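Local coordinates for shikimate dehydrogenase (NADP(+)) (PDB 5DZS), which probably catalyses the reversible NADPH-linked reduction of 3-dehydroshikimate to shikimate, a step of chorismate and aromatic amino acid biosynthesis, at residues 22-27 with 256-260; 100-104 with 238-243; 207-211 with 230-236. One frame throughout, in Å; residues are numbered along the deposited sequence. Where two conformers were deposited one is given.

Contact 1. Residues 22-27 with 256-260; sequences RVFEIL and ILDVI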
loop_
_atom_site.group_PDB
_atom_site.type_symbol
_atom_site.label_atom_id
_atom_site.label_comp_id
_atom_site.label_asym_id
_atom_site.label_seq_id
_atom_site.Cartn_x
_atom_site.Cartn_y
_atom_site.Cartn_z
ATOM N N ARG B 22 0.801 16.955 12.844
ATOM C CA ARG B 22 0.998 16.088 14.001
ATOM C C ARG B 22 1.557 14.720 13.629
ATOM O O ARG B 22 2.411 14.181 14.334
ATOM C CB ARG B 22 -0.308 15.955 14.782
ATOM C CG ARG B 22 -0.663 17.185 15.593
ATOM C CD ARG B 22 0.352 17.375 16.714
ATOM N NE ARG B 22 0.052 18.499 17.592
ATOM C CZ ARG B 22 -0.706 18.420 18.675
ATOM N NH1 ARG B 22 -0.901 19.504 19.415
ATOM N NH2 ARG B 22 -1.263 17.263 19.029
ATOM N N VAL B 23 1.092 14.151 12.515
ATOM C CA VAL B 23 1.588 12.846 12.095
ATOM C C VAL B 23 3.055 12.931 11.707
ATOM O O VAL B 23 3.881 12.107 12.145
ATOM C CB VAL B 23 0.767 12.261 10.929
ATOM C CG1 VAL B 23 1.314 10.891 10.549
ATOM C CG2 VAL B 23 -0.665 12.124 11.340
ATOM N N PHE B 24 3.424 13.972 10.946
ATOM C CA PHE B 24 4.824 14.161 10.585
ATOM C C PHE B 24 5.675 14.337 11.839
ATOM O O PHE B 24 6.787 13.795 11.945
ATOM C CB PHE B 24 5.079 15.397 9.687
ATOM C CG PHE B 24 4.433 15.338 8.334
ATOM C CD1 PHE B 24 4.469 14.185 7.562
ATOM C CD2 PHE B 24 3.880 16.503 7.771
ATOM C CE1 PHE B 24 3.912 14.148 6.290
ATOM C CE2 PHE B 24 3.314 16.466 6.519
ATOM C CZ PHE B 24 3.320 15.300 5.767
ATOM N N GLU B 25 5.151 15.060 12.819
ATOM C CA GLU B 25 5.930 15.297 14.040
ATOM C C GLU B 25 6.166 14.018 14.822
ATOM O O GLU B 25 7.285 13.757 15.300
ATOM C CB GLU B 25 5.236 16.304 14.960
ATOM C CG GLU B 25 5.274 17.725 14.455
ATOM C CD GLU B 25 4.424 18.691 15.266
ATOM O OE1 GLU B 25 3.628 18.265 16.130
ATOM O OE2 GLU B 25 4.567 19.909 15.042
ATOM N N ILE B 26 5.119 13.224 15.000
ATOM C CA ILE B 26 5.254 12.011 15.768
ATOM C C ILE B 26 6.205 11.012 15.102
ATOM O O ILE B 26 6.984 10.331 15.799
ATOM C CB ILE B 26 3.876 11.402 16.066
ATOM C CG1 ILE B 26 3.065 12.394 16.906
ATOM C CG2 ILE B 26 4.021 10.080 16.790
ATOM C CD1 ILE B 26 1.720 11.869 17.356
ATOM N N LEU B 27 6.178 10.967 13.771
ATOM C CA LEU B 27 7.035 10.063 12.982
ATOM C C LEU B 27 8.407 10.668 12.657
ATOM O O LEU B 27 9.225 10.016 12.008
ATOM C CB LEU B 27 6.346 9.661 11.680
ATOM C CG LEU B 27 5.043 8.894 11.835
ATOM C CD1 LEU B 27 4.427 8.704 10.467
ATOM C CD2 LEU B 27 5.301 7.564 12.527
ATOM N N ILE B 256 -0.724 4.975 16.962
ATOM C CA ILE B 256 -0.624 6.394 16.617
ATOM C C ILE B 256 -1.978 7.096 16.415
ATOM O O ILE B 256 -2.169 8.238 16.817
ATOM C CB ILE B 256 0.332 6.599 15.425
ATOM C CG1 ILE B 256 1.753 6.196 15.851
ATOM C CG2 ILE B 256 0.298 8.037 14.936
ATOM C CD1 ILE B 256 2.817 6.330 14.798
ATOM N N LEU B 257 -2.938 6.424 15.774
ATOM C CA LEU B 257 -4.253 7.000 15.567
ATOM C C LEU B 257 -4.906 7.472 16.871
ATOM O O LEU B 257 -5.402 8.596 16.945
ATOM C CB LEU B 257 -5.118 5.950 14.863
ATOM C CG LEU B 257 -6.628 6.138 14.764
ATOM C CD1 LEU B 257 -7.018 7.496 14.245
ATOM C CD2 LEU B 257 -7.196 5.038 13.875
ATOM N N ASP B 258 -4.935 6.611 17.875
ATOM C CA ASP B 258 -5.537 6.976 19.145
ATOM C C ASP B 258 -4.764 8.090 19.824
ATOM O O ASP B 258 -5.369 8.984 20.429
ATOM C CB ASP B 258 -5.672 5.773 20.082
ATOM C CG ASP B 258 -6.808 4.848 19.684
ATOM O OD1 ASP B 258 -7.704 5.280 18.917
ATOM O OD2 ASP B 258 -6.812 3.688 20.156
ATOM N N VAL B 259 -3.438 8.035 19.762
ATOM C CA VAL B 259 -2.632 9.081 20.395
ATOM C C VAL B 259 -2.962 10.423 19.740
ATOM O O VAL B 259 -3.252 11.415 20.410
ATOM C CB VAL B 259 -1.117 8.772 20.302
ATOM C CG1 VAL B 259 -0.296 9.942 20.802
ATOM C CG2 VAL B 259 -0.786 7.522 21.109
ATOM N N ILE B 260 -2.968 10.454 18.419
ATOM C CA ILE B 260 -3.244 11.692 17.732
ATOM C C ILE B 260 -4.666 12.193 17.910
ATOM O O ILE B 260 -4.895 13.394 18.107
ATOM C CB ILE B 260 -2.906 11.559 16.246
ATOM C CG1 ILE B 260 -1.394 11.363 16.097
ATOM C CG2 ILE B 260 -3.430 12.776 15.478
ATOM C CD1 ILE B 260 -0.931 11.122 14.676
#

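Contact 2. Residues 100-104 with 238-243; sequences TDYFG and GQAIKS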
loop_
_atom_site.group_PDB
_atom_site.type_symbol
_atom_site.label_atom_id
_atom_site.label_comp_id
_atom_site.label_asym_id
_atom_site.label_seq_id
_atom_site.Cartn_x
_atom_site.Cartn_y
_atom_site.Cartn_z
ATOM N N THR B 100 -9.274 6.421 0.549
ATOM C CA THR B 100 -9.288 5.929 1.894
ATOM C C THR B 100 -10.681 6.072 2.563
ATOM O O THR B 100 -10.787 5.784 3.776
ATOM C CB THR B 100 -8.358 6.731 2.705
ATOM O OG1 THR B 100 -8.904 8.071 2.749
ATOM C CG2 THR B 100 -6.914 6.700 2.126
ATOM N N ASP B 101 -11.738 6.489 1.837
ATOM C CA ASP B 101 -13.082 6.667 2.473
ATOM C C ASP B 101 -13.701 5.387 3.059
ATOM O O ASP B 101 -14.298 5.427 4.160
ATOM C CB ASP B 101 -14.108 7.345 1.524
ATOM C CG ASP B 101 -13.979 8.866 1.488
ATOM O OD1 ASP B 101 -13.351 9.441 2.392
ATOM O OD2 ASP B 101 -14.544 9.496 0.557
ATOM N N TYR B 102 -13.638 4.272 2.335
ATOM C CA TYR B 102 -14.161 2.999 2.850
ATOM C C TYR B 102 -13.366 2.613 4.107
ATOM O O TYR B 102 -13.951 2.242 5.121
ATOM C CB TYR B 102 -14.069 1.912 1.762
ATOM C CG TYR B 102 -14.638 0.543 2.061
ATOM C CD1 TYR B 102 -13.949 -0.366 2.876
ATOM C CD2 TYR B 102 -15.797 0.112 1.449
ATOM C CE1 TYR B 102 -14.441 -1.630 3.113
ATOM C CE2 TYR B 102 -16.290 -1.164 1.673
ATOM C CZ TYR B 102 -15.601 -2.027 2.511
ATOM O OH TYR B 102 -16.095 -3.291 2.730
ATOM N N PHE B 103 -12.040 2.706 4.034
ATOM C CA PHE B 103 -11.174 2.379 5.178
ATOM C C PHE B 103 -11.478 3.198 6.434
ATOM O O PHE B 103 -11.618 2.631 7.537
ATOM C CB PHE B 103 -9.691 2.528 4.815
ATOM C CG PHE B 103 -8.802 2.555 6.012
ATOM C CD1 PHE B 103 -8.308 1.373 6.554
ATOM C CD2 PHE B 103 -8.524 3.745 6.650
ATOM C CE1 PHE B 103 -7.518 1.399 7.696
ATOM C CE2 PHE B 103 -7.744 3.772 7.790
ATOM C CZ PHE B 103 -7.243 2.595 8.314
ATOM N N GLY B 104 -11.622 4.518 6.267
ATOM C CA GLY B 104 -11.897 5.413 7.383
ATOM C C GLY B 104 -13.248 5.131 8.017
ATOM O O GLY B 104 -13.382 5.228 9.248
ATOM N N GLY B 238 -7.801 8.832 10.942
ATOM C CA GLY B 238 -7.448 7.560 10.299
ATOM C C GLY B 238 -7.118 7.713 8.840
ATOM O O GLY B 238 -6.151 7.103 8.355
ATOM N N GLN B 239 -7.919 8.504 8.131
ATOM C CA GLN B 239 -7.640 8.739 6.701
ATOM C C GLN B 239 -6.312 9.461 6.491
ATOM O O GLN B 239 -5.585 9.197 5.504
ATOM C CB GLN B 239 -8.753 9.528 6.103
ATOM C CG GLN B 239 -10.005 8.744 6.042
ATOM C CD GLN B 239 -11.087 9.538 5.362
ATOM O OE1 GLN B 239 -11.498 10.629 5.826
ATOM N NE2 GLN B 239 -11.557 9.014 4.249
ATOM N N ALA B 240 -5.942 10.376 7.379
ATOM C CA ALA B 240 -4.670 11.071 7.241
ATOM C C ALA B 240 -3.517 10.065 7.365
ATOM O O ALA B 240 -2.540 10.087 6.601
ATOM C CB ALA B 240 -4.513 12.191 8.255
ATOM N N ILE B 241 -3.634 9.161 8.345
ATOM C CA ILE B 241 -2.597 8.153 8.580
ATOM C C ILE B 241 -2.514 7.171 7.405
ATOM O O ILE B 241 -1.401 6.856 6.937
ATOM C CB ILE B 241 -2.828 7.459 9.941
ATOM C CG1 ILE B 241 -2.563 8.467 11.067
ATOM C CG2 ILE B 241 -1.940 6.225 10.104
ATOM C CD1 ILE B 241 -3.035 8.009 12.435
ATOM N N LYS B 242 -3.650 6.720 6.897
ATOM C CA LYS B 242 -3.637 5.839 5.740
ATOM C C LYS B 242 -3.007 6.539 4.532
ATOM O O LYS B 242 -2.247 5.933 3.776
ATOM C CB LYS B 242 -5.058 5.353 5.426
ATOM C CG LYS B 242 -5.145 4.369 4.277
ATOM C CD LYS B 242 -4.405 3.067 4.544
ATOM C CE LYS B 242 -4.952 2.262 5.718
ATOM N NZ LYS B 242 -4.211 0.987 6.019
ATOM N N SER B 243 -3.336 7.820 4.337
ATOM C CA SER B 243 -2.723 8.563 3.246
ATOM C C SER B 243 -1.194 8.582 3.412
ATOM O O SER B 243 -0.453 8.400 2.433
ATOM C CB SER B 243 -3.216 10.006 3.174
ATOM O OG SER B 243 -4.588 10.093 2.822
HETATM O O HOH W 1 -7.196 10.026 2.693
#

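Contact 3. Residues 207-211 with 230-236; sequences IDLIY and CDGLYML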
loop_
_atom_site.group_PDB
_atom_site.type_symbol
_atom_site.label_atom_id
_atom_site.label_comp_id
_atom_site.label_asym_id
_atom_site.label_seq_id
_atom_site.Cartn_x
_atom_site.Cartn_y
_atom_site.Cartn_z
ATOM N N ILE B 207 -24.606 9.388 12.377
ATOM C CA ILE B 207 -23.192 9.472 12.051
ATOM C C ILE B 207 -22.997 10.686 11.162
ATOM O O ILE B 207 -23.629 10.806 10.117
ATOM C CB ILE B 207 -22.686 8.204 11.336
ATOM C CG1 ILE B 207 -22.885 6.990 12.256
ATOM C CG2 ILE B 207 -21.220 8.366 10.939
ATOM C CD1 ILE B 207 -22.593 5.663 11.596
ATOM N N ASP B 208 -22.134 11.600 11.585
ATOM C CA ASP B 208 -21.867 12.787 10.777
ATOM C C ASP B 208 -20.413 12.756 10.330
ATOM O O ASP B 208 -19.526 12.715 11.160
ATOM C CB ASP B 208 -22.166 14.058 11.587
ATOM C CG ASP B 208 -22.297 15.303 10.709
ATOM O OD1 ASP B 208 -21.984 15.232 9.494
ATOM O OD2 ASP B 208 -22.740 16.345 11.236
ATOM N N LEU B 209 -20.170 12.769 9.026
ATOM C CA LEU B 209 -18.790 12.741 8.536
ATOM C C LEU B 209 -18.105 14.088 8.716
ATOM O O LEU B 209 -16.874 14.185 8.629
ATOM C CB LEU B 209 -18.721 12.275 7.084
ATOM C CG LEU B 209 -19.302 10.883 6.809
ATOM C CD1 LEU B 209 -19.022 10.437 5.380
ATOM C CD2 LEU B 209 -18.795 9.850 7.810
ATOM N N ILE B 210 -18.891 15.124 8.977
ATOM C CA ILE B 210 -18.352 16.452 9.204
ATOM C C ILE B 210 -17.757 16.542 10.593
ATOM O O ILE B 210 -18.207 15.883 11.534
ATOM C CB ILE B 210 -19.457 17.531 9.109
ATOM C CG1 ILE B 210 -20.100 17.540 7.713
ATOM C CG2 ILE B 210 -18.910 18.905 9.464
ATOM C CD1 ILE B 210 -19.138 17.803 6.569
ATOM N N TYR B 211 -16.708 17.339 10.714
ATOM C CA TYR B 211 -16.146 17.617 12.014
ATOM C C TYR B 211 -15.983 19.117 12.167
ATOM O O TYR B 211 -15.403 19.776 11.308
ATOM C CB TYR B 211 -14.788 16.957 12.256
ATOM C CG TYR B 211 -14.200 17.488 13.542
ATOM C CD1 TYR B 211 -14.755 17.142 14.771
ATOM C CD2 TYR B 211 -13.135 18.383 13.531
ATOM C CE1 TYR B 211 -14.250 17.642 15.956
ATOM C CE2 TYR B 211 -12.622 18.893 14.710
ATOM C CZ TYR B 211 -13.185 18.522 15.920
ATOM O OH TYR B 211 -12.671 19.021 17.094
ATOM N N CYS B 230 -21.984 10.223 16.544
ATOM C CA CYS B 230 -20.575 10.050 16.241
ATOM C C CYS B 230 -20.195 11.111 15.218
ATOM O O CYS B 230 -20.877 11.228 14.192
ATOM C CB CYS B 230 -20.362 8.653 15.670
ATOM S SG CYS B 230 -18.655 8.247 15.282
ATOM N N ASP B 231 -19.140 11.891 15.495
ATOM C CA ASP B 231 -18.677 12.921 14.546
ATOM C C ASP B 231 -17.579 12.373 13.645
ATOM O O ASP B 231 -17.221 11.198 13.729
ATOM C CB ASP B 231 -18.302 14.263 15.217
ATOM C CG ASP B 231 -17.017 14.214 16.044
ATOM O OD1 ASP B 231 -16.118 13.394 15.776
ATOM O OD2 ASP B 231 -16.898 15.062 16.956
ATOM N N GLY B 232 -17.077 13.212 12.754
ATOM C CA GLY B 232 -16.138 12.715 11.761
ATOM C C GLY B 232 -14.681 12.733 12.119
ATOM O O GLY B 232 -13.870 12.285 11.316
ATOM N N LEU B 233 -14.333 13.197 13.322
ATOM C CA LEU B 233 -12.901 13.388 13.629
ATOM C C LEU B 233 -12.067 12.113 13.594
ATOM O O LEU B 233 -10.967 12.103 13.032
ATOM C CB LEU B 233 -12.709 14.124 14.956
ATOM C CG LEU B 233 -11.262 14.481 15.317
ATOM C CD1 LEU B 233 -10.597 15.365 14.261
ATOM C CD2 LEU B 233 -11.229 15.157 16.681
ATOM N N TYR B 234 -12.560 11.028 14.169
ATOM C CA TYR B 234 -11.759 9.807 14.184
ATOM C C TYR B 234 -11.436 9.354 12.761
ATOM O O TYR B 234 -10.325 8.919 12.461
ATOM C CB TYR B 234 -12.484 8.697 14.965
ATOM C CG TYR B 234 -11.616 7.532 15.345
ATOM C CD1 TYR B 234 -10.798 7.603 16.464
ATOM C CD2 TYR B 234 -11.608 6.359 14.600
ATOM C CE1 TYR B 234 -10.004 6.543 16.833
ATOM C CE2 TYR B 234 -10.807 5.283 14.973
ATOM C CZ TYR B 234 -10.014 5.386 16.086
ATOM O OH TYR B 234 -9.197 4.348 16.512
ATOM N N MET B 235 -12.425 9.448 11.883
ATOM C CA MET B 235 -12.253 9.073 10.493
ATOM C C MET B 235 -11.234 9.990 9.830
ATOM O O MET B 235 -10.377 9.545 9.066
ATOM C CB MET B 235 -13.588 9.117 9.761
ATOM C CG MET B 235 -13.490 8.858 8.288
ATOM S SD MET B 235 -15.157 8.605 7.671
ATOM C CE MET B 235 -14.849 8.583 5.902
ATOM N N LEU B 236 -11.305 11.279 10.126
ATOM C CA LEU B 236 -10.343 12.207 9.529
ATOM C C LEU B 236 -8.899 11.856 9.921
ATOM O O LEU B 236 -7.974 11.957 9.128
ATOM C CB LEU B 236 -10.642 13.655 9.926
ATOM C CG LEU B 236 -11.907 14.277 9.341
ATOM C CD1 LEU B 236 -12.099 15.681 9.880
ATOM C CD2 LEU B 236 -11.867 14.292 7.814
HETATM O O HOH W 2 -14.927 12.287 8.393
#

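Contact 1. Residues 22-27 with 256-260
No ring or other flat group stands between Ile260 and its partners Val23 and Ile26; branched aliphatic side chains make nearly all of this helix-helix packing, and the ring of Phe24 is turned instead toward strand 31-37 and Gln244. The contact joins helix 16-27 of the substrate-binding domain to helix 255-268 near the C-terminus of the chain. The N-to-C directions of the short axes are 120° apart. Because these axes come no closer than 11.1 Å, the gap is left to side chains one turn apart on each helix, with Ile26 facing Ile256 and Arg22 facing Ile260 in the backbone register. Ile260 is the central piece. Its CG1 stands anti to the carbonyl carbon (chi1 -66°) and its chain continues extended, which carries CD1 to Val23 CG2 at 3.5 Å; the two side chains meet at about a right angle, slightly tighter than usual van der Waals contact. Ile26 slides past Ile260 in the opposite direction, although this residue was deposited in two conformers and its close approach belongs to one of them. Val237 of helix 233-248 also touches Ile260, so the isoleucine lies between helix 16-27 and helix 233-248. In the conformer described, Arg22 NH2 forms a salt bridge with Glu267, farther along helix 255-268, a link between the two helices that may hold for that copy alone. At the other end of the seam Ile256 is met at a slant by Leu27, whose CD2 lies 3.6 Å from Ile256 CD1.

Contact 2. Residues 100-104 with 238-243
Gln239 NE2 sits among three oxygens in the predicted shikimate pocket of the shikimate dehydrogenase family, where helix 101-111 meets helix 233-248. Its short bond goes to Asp101 OD1, at 2.6 Å. The carboxylate oxygen offers its anti lone pair and lies in the amide plane, while the carboxylate and amide planes are turned 34° apart. A weak bond from the same nitrogen reaches Thr100 O, at 3.4 Å, and Thr100 OG1 lies 3.2 Å from Gln239 NE2. The extended reach of Gln239 beyond CG brings the amide this far from helix 233-248. Asp101 and Gln239 are both predicted to bind shikimate. With Gln239 bonded to OD1 and Lys65, the predicted proton acceptor, paired with OD2, the rotation of the carboxylate would be fixed.

Thr100 has further partners. Asn86 ND2 bonds to OG1, and a water joins Thr100 OG1 to Ser243 OG, 2.6 Å from each, while the methyl CG2 packs on Lys242 CG.

Lys242 bends at chi2 and chi3 (63° each), which folds its chain over one face of the Phe103 ring. The cation-pi contact of NZ is off-centre; the ammonium is also paired with Glu245 and with Asp249 of the second subunit. At the ring's edge, near its plane, is Gly238 O. Over the face, Lys242 CE stands 3.4 Å from the Phe103 centroid in a CH-pi contact.

Contact 3. Residues 207-211 with 230-236
Gly232 N approaches two carbonyl oxygens of segment 207-211 but bonds to one: Asp208 O is 3.0 Å from Gly232 N at a poor angle, whereas Ile210 O accepts the hydrogen bond. Even this donor arrives from well above the carbonyl plane, 51° out of it, where the regular strand pairing has given way to loops. Just before, the pairing is orthodox. Ile207 and Cys230 form a parallel bridge with their side chains on the same face of the sheet, and Asp208 N bonds almost straight to Cys230 O at 2.9 Å. Gly232 has no side chain, and its CA comes to 3.5 Å from Leu209 O in a CA-H...O contact. The same carbonyl and Gly232 O are spanned by a water that donates to both.

Side chains fasten the two turns. Asp208 OD1 accepts from Ile210 N, an Asx turn, and also from Asn180. Asp231 OD1 accepts from Leu233 N and so caps the start of helix 233-248. Beyond it the Tyr211 and Leu233 side chains point the same way, with Leu233 CB over one face of the ring, offset toward the rim and 4.0 Å from the Tyr211 centroid in a CH-pi contact, while Asp231 OD2 sits in the ring plane at its edge. Phe268 adds an edge-to-face stack to the tyrosine. Leu209 CD2 rests on Met235 SD at 3.8 Å.

Leu209 and Gly232 are predicted NADP(+)-binding residues and Tyr211 a predicted shikimate ligand. Loops at the C-terminal ends of parallel strands, as here, are where a Rossmann-type domain binds its dinucleotide.

Overall arrangement
Helix 233-248 is the common thread: it opens within contact 3, continues into contact 2, and leads on to helix 255-268 of contact 1. The centres of contact 1 and contact 2 lie about 14 Å apart. Those of contact 2 and contact 3 are about 12 Å apart, and those of contact 1 and contact 3 about 18 Å. Along the chain they are concentric, contact 3 innermost and contact 1 outermost. Contact 3 belongs to the parallel nucleotide-binding sheet; contact 1 joins helix 16-27, which packs on strand 31-37 of the mixed sheet, to helix 255-268. Helix 233-248 carries Gln239 and begins just after Gly232, so one helix runs from the predicted NADP(+) site to the predicted shikimate site.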